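Cysteine protease-like virA (Shigella flexneri, PDB 3EB8) is a secreted virulence effector required for entry into epithelial cells and spread within and between them, though despite its name it is probably not a protease. Local coordinates at residues S139-I144 and A231-F236. Residues are numbered along the deposited sequence; the frame is centred on the assembly and turned at random.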
ATOM      1  N   SER A 139     -19.584   2.119   2.395  1.00 58.27           N
ATOM      2  CA  SER A 139     -19.190   3.467   2.763  1.00 58.56           C
ATOM      3  C   SER A 139     -18.175   4.097   1.811  1.00 56.31           C
ATOM      4  O   SER A 139     -17.662   5.183   2.096  1.00 56.49           O
ATOM      5  CB  SER A 139     -18.646   3.491   4.190  1.00 60.18           C
ATOM      6  OG  SER A 139     -17.454   2.744   4.290  1.00 59.03           O
ATOM      7  N   VAL A 140     -17.911   3.439   0.680  1.00 54.47           N
ATOM      8  CA  VAL A 140     -16.790   3.819  -0.171  1.00 52.56           C
ATOM      9  C   VAL A 140     -16.820   5.269  -0.674  1.00 52.48           C
ATOM     10  O   VAL A 140     -15.793   5.938  -0.649  1.00 51.86           O
ATOM     11  CB  VAL A 140     -16.582   2.834  -1.345  1.00 51.00           C
ATOM     12  CG1 VAL A 140     -17.713   2.921  -2.319  1.00 51.14           C
ATOM     13  CG2 VAL A 140     -15.271   3.124  -2.044  1.00 49.42           C
ATOM     14  N   TRP A 141     -17.976   5.754  -1.122  1.00 53.22           N
ATOM     15  CA  TRP A 141     -18.082   7.146  -1.579  1.00 53.45           C
ATOM     16  C   TRP A 141     -17.755   8.159  -0.470  1.00 54.73           C
ATOM     17  O   TRP A 141     -17.037   9.126  -0.705  1.00 57.05           O
ATOM     18  CB  TRP A 141     -19.475   7.477  -2.137  1.00 54.56           C
ATOM     19  CG  TRP A 141     -19.989   6.616  -3.263  1.00 53.85           C
ATOM     20  CD1 TRP A 141     -21.301   6.387  -3.573  1.00 60.67           C
ATOM     21  CD2 TRP A 141     -19.216   5.891  -4.231  1.00 52.05           C
ATOM     22  NE1 TRP A 141     -21.393   5.563  -4.665  1.00 65.58           N
ATOM     23  CE2 TRP A 141     -20.131   5.234  -5.083  1.00 62.39           C
ATOM     24  CE3 TRP A 141     -17.844   5.721  -4.451  1.00 50.49           C
ATOM     25  CZ2 TRP A 141     -19.716   4.424  -6.143  1.00 51.15           C
ATOM     26  CZ3 TRP A 141     -17.431   4.912  -5.508  1.00 49.30           C
ATOM     27  CH2 TRP A 141     -18.364   4.273  -6.337  1.00 49.65           C
ATOM     28  N   HIS A 142     -18.292   7.949   0.729  1.00 56.49           N
ATOM     29  CA  HIS A 142     -18.024   8.867   1.837  1.00 58.11           C
ATOM     30  C   HIS A 142     -16.582   8.738   2.307  1.00 62.87           C
ATOM     31  O   HIS A 142     -15.966   9.719   2.710  1.00 64.66           O
ATOM     32  CB  HIS A 142     -18.988   8.628   3.007  1.00 74.97           C
ATOM     33  CG  HIS A 142     -20.427   8.849   2.658  1.00110.07           C
ATOM     34  ND1 HIS A 142     -21.084   8.111   1.696  1.00127.33           N
ATOM     35  CD2 HIS A 142     -21.336   9.727   3.145  1.00126.84           C
ATOM     36  CE1 HIS A 142     -22.334   8.526   1.602  1.00131.87           C
ATOM     37  NE2 HIS A 142     -22.513   9.506   2.470  1.00134.11           N
ATOM     38  N   ASP A 143     -16.054   7.520   2.243  1.00 56.18           N
ATOM     39  CA  ASP A 143     -14.656   7.263   2.560  1.00 55.45           C
ATOM     40  C   ASP A 143     -13.689   8.067   1.670  1.00 54.02           C
ATOM     41  O   ASP A 143     -12.792   8.738   2.170  1.00 54.53           O
ATOM     42  CB  ASP A 143     -14.362   5.760   2.492  1.00 54.57           C
ATOM     43  CG  ASP A 143     -15.081   4.986   3.581  1.00 56.41           C
ATOM     44  OD1 ASP A 143     -15.478   5.625   4.582  1.00 58.56           O
ATOM     45  OD2 ASP A 143     -15.258   3.751   3.446  1.00 56.03           O
ATOM     46  N   ILE A 144     -13.861   8.025   0.356  1.00 52.53           N
ATOM     47  CA  ILE A 144     -12.961   8.822  -0.494  1.00 51.54           C
ATOM     48  C   ILE A 144     -13.187  10.332  -0.288  1.00 52.79           C
ATOM     49  O   ILE A 144     -12.238  11.093  -0.134  1.00 53.00           O
ATOM     50  CB  ILE A 144     -13.015   8.413  -1.989  1.00 49.96           C
ATOM     51  CG1 ILE A 144     -11.885   9.094  -2.768  1.00 49.22           C
ATOM     52  CG2 ILE A 144     -14.367   8.717  -2.578  1.00 50.42           C
ATOM     53  CD1 ILE A 144     -11.648   8.532  -4.176  1.00 47.90           C
ATOM     54  N   ALA A 231     -11.242   1.310  -9.416  1.00 44.29           N
ATOM     55  CA  ALA A 231      -9.972   0.970  -8.767  1.00 44.02           C
ATOM     56  C   ALA A 231      -9.507   2.069  -7.805  1.00 49.93           C
ATOM     57  O   ALA A 231      -9.127   1.799  -6.658  1.00 49.81           O
ATOM     58  CB  ALA A 231      -8.909   0.710  -9.800  1.00 43.92           C
ATOM     59  N   LEU A 232      -9.529   3.309  -8.288  1.00 45.94           N
ATOM     60  CA  LEU A 232      -9.180   4.471  -7.476  1.00 44.50           C
ATOM     61  C   LEU A 232     -10.066   4.616  -6.225  1.00 44.97           C
ATOM     62  O   LEU A 232      -9.565   4.774  -5.102  1.00 45.35           O
ATOM     63  CB  LEU A 232      -9.283   5.734  -8.323  1.00 44.81           C
ATOM     64  CG  LEU A 232      -9.112   7.089  -7.630  1.00 45.39           C
ATOM     65  CD1 LEU A 232      -7.744   7.205  -6.939  1.00 45.50           C
ATOM     66  CD2 LEU A 232      -9.319   8.219  -8.632  1.00 45.89           C
ATOM     67  N   THR A 233     -11.385   4.565  -6.417  1.00 45.23           N
ATOM     68  CA  THR A 233     -12.305   4.793  -5.299  1.00 46.04           C
ATOM     69  C   THR A 233     -12.288   3.637  -4.313  1.00 46.24           C
ATOM     70  O   THR A 233     -12.280   3.838  -3.113  1.00 47.04           O
ATOM     71  CB  THR A 233     -13.760   5.106  -5.762  1.00 46.64           C
ATOM     72  OG1 THR A 233     -14.293   4.012  -6.520  1.00 46.37           O
ATOM     73  CG2 THR A 233     -13.781   6.367  -6.619  1.00 46.81           C
ATOM     74  N   SER A 234     -12.242   2.419  -4.824  1.00 45.75           N
ATOM     75  CA  SER A 234     -12.249   1.265  -3.946  1.00 46.15           C
ATOM     76  C   SER A 234     -11.096   1.302  -2.953  1.00 47.61           C
ATOM     77  O   SER A 234     -11.209   0.745  -1.853  1.00 49.98           O
ATOM     78  CB  SER A 234     -12.178  -0.023  -4.757  1.00 45.67           C
ATOM     79  OG  SER A 234     -10.884  -0.230  -5.278  1.00 45.01           O
ATOM     80  N   ALA A 235      -9.994   1.941  -3.351  1.00 45.89           N
ATOM     81  CA  ALA A 235      -8.765   1.955  -2.556  1.00 46.28           C
ATOM     82  C   ALA A 235      -8.949   2.652  -1.210  1.00 47.49           C
ATOM     83  O   ALA A 235      -8.164   2.446  -0.291  1.00 48.29           O
ATOM     84  CB  ALA A 235      -7.599   2.601  -3.333  1.00 45.75           C
ATOM     85  N   PHE A 236      -9.988   3.478  -1.112  1.00 47.88           N
ATOM     86  CA  PHE A 236     -10.243   4.261   0.094  1.00 49.31           C
ATOM     87  C   PHE A 236     -11.242   3.591   1.063  1.00 50.58           C
ATOM     88  O   PHE A 236     -11.434   4.076   2.172  1.00 52.15           O
ATOM     89  CB  PHE A 236     -10.717   5.682  -0.264  1.00 49.47           C
ATOM     90  CG  PHE A 236      -9.663   6.535  -0.921  1.00 48.86           C
ATOM     91  CD1 PHE A 236      -9.438   6.458  -2.286  1.00 47.62           C
ATOM     92  CD2 PHE A 236      -8.900   7.425  -0.169  1.00 49.85           C
ATOM     93  CE1 PHE A 236      -8.465   7.250  -2.888  1.00 47.38           C
ATOM     94  CE2 PHE A 236      -7.925   8.216  -0.770  1.00 49.55           C
ATOM     95  CZ  PHE A 236      -7.709   8.131  -2.129  1.00 48.32           C
TER
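Ile144 lies over a face of the Phe236 ring where the first turn of helix 140-149 packs against the C-terminal part of helix 226-234, as far as Phe236, a buried contact between the two helix ends in the EspG/VirA fold. The isoleucine chain runs fully extended, with CG1 anti to the backbone N (chi1 -170°). This carries CG1 over the ring in a CH-pi contact, 3.9 Å from the Phe236 centroid and 20° off the normal. Farther along, Ile144 CD1 reaches the ring rim at Phe236 CD1 (3.6 Å) and also touches Thr233 CG2 (3.9 Å). The ring of His277, from strand 274-283, meets the phenylalanine as well.

One turn back, Val140 CG2 sits 3.3 Å from Thr233 O, a carbonyl already bonded to Phe236 N. Trp141 starts out pointing away, but its indole sweeps round to bring CZ3 edge-on to Thr233 OG1 at 3.4 Å; the hydroxyl bonds back to Ile229 O, while Trp141 NE1 is taken by Lys187 O. Asp143 rests its CB on Phe236 O. Its carboxylate bridges to the residues just beyond Phe236: OD2 takes the Gln238 N-H and is hydrogen-bonded on its syn side to Ser139 OG, which also meets Gln238 OE1, at 2.6 Å from OD2 and 32° out of the carboxylate plane.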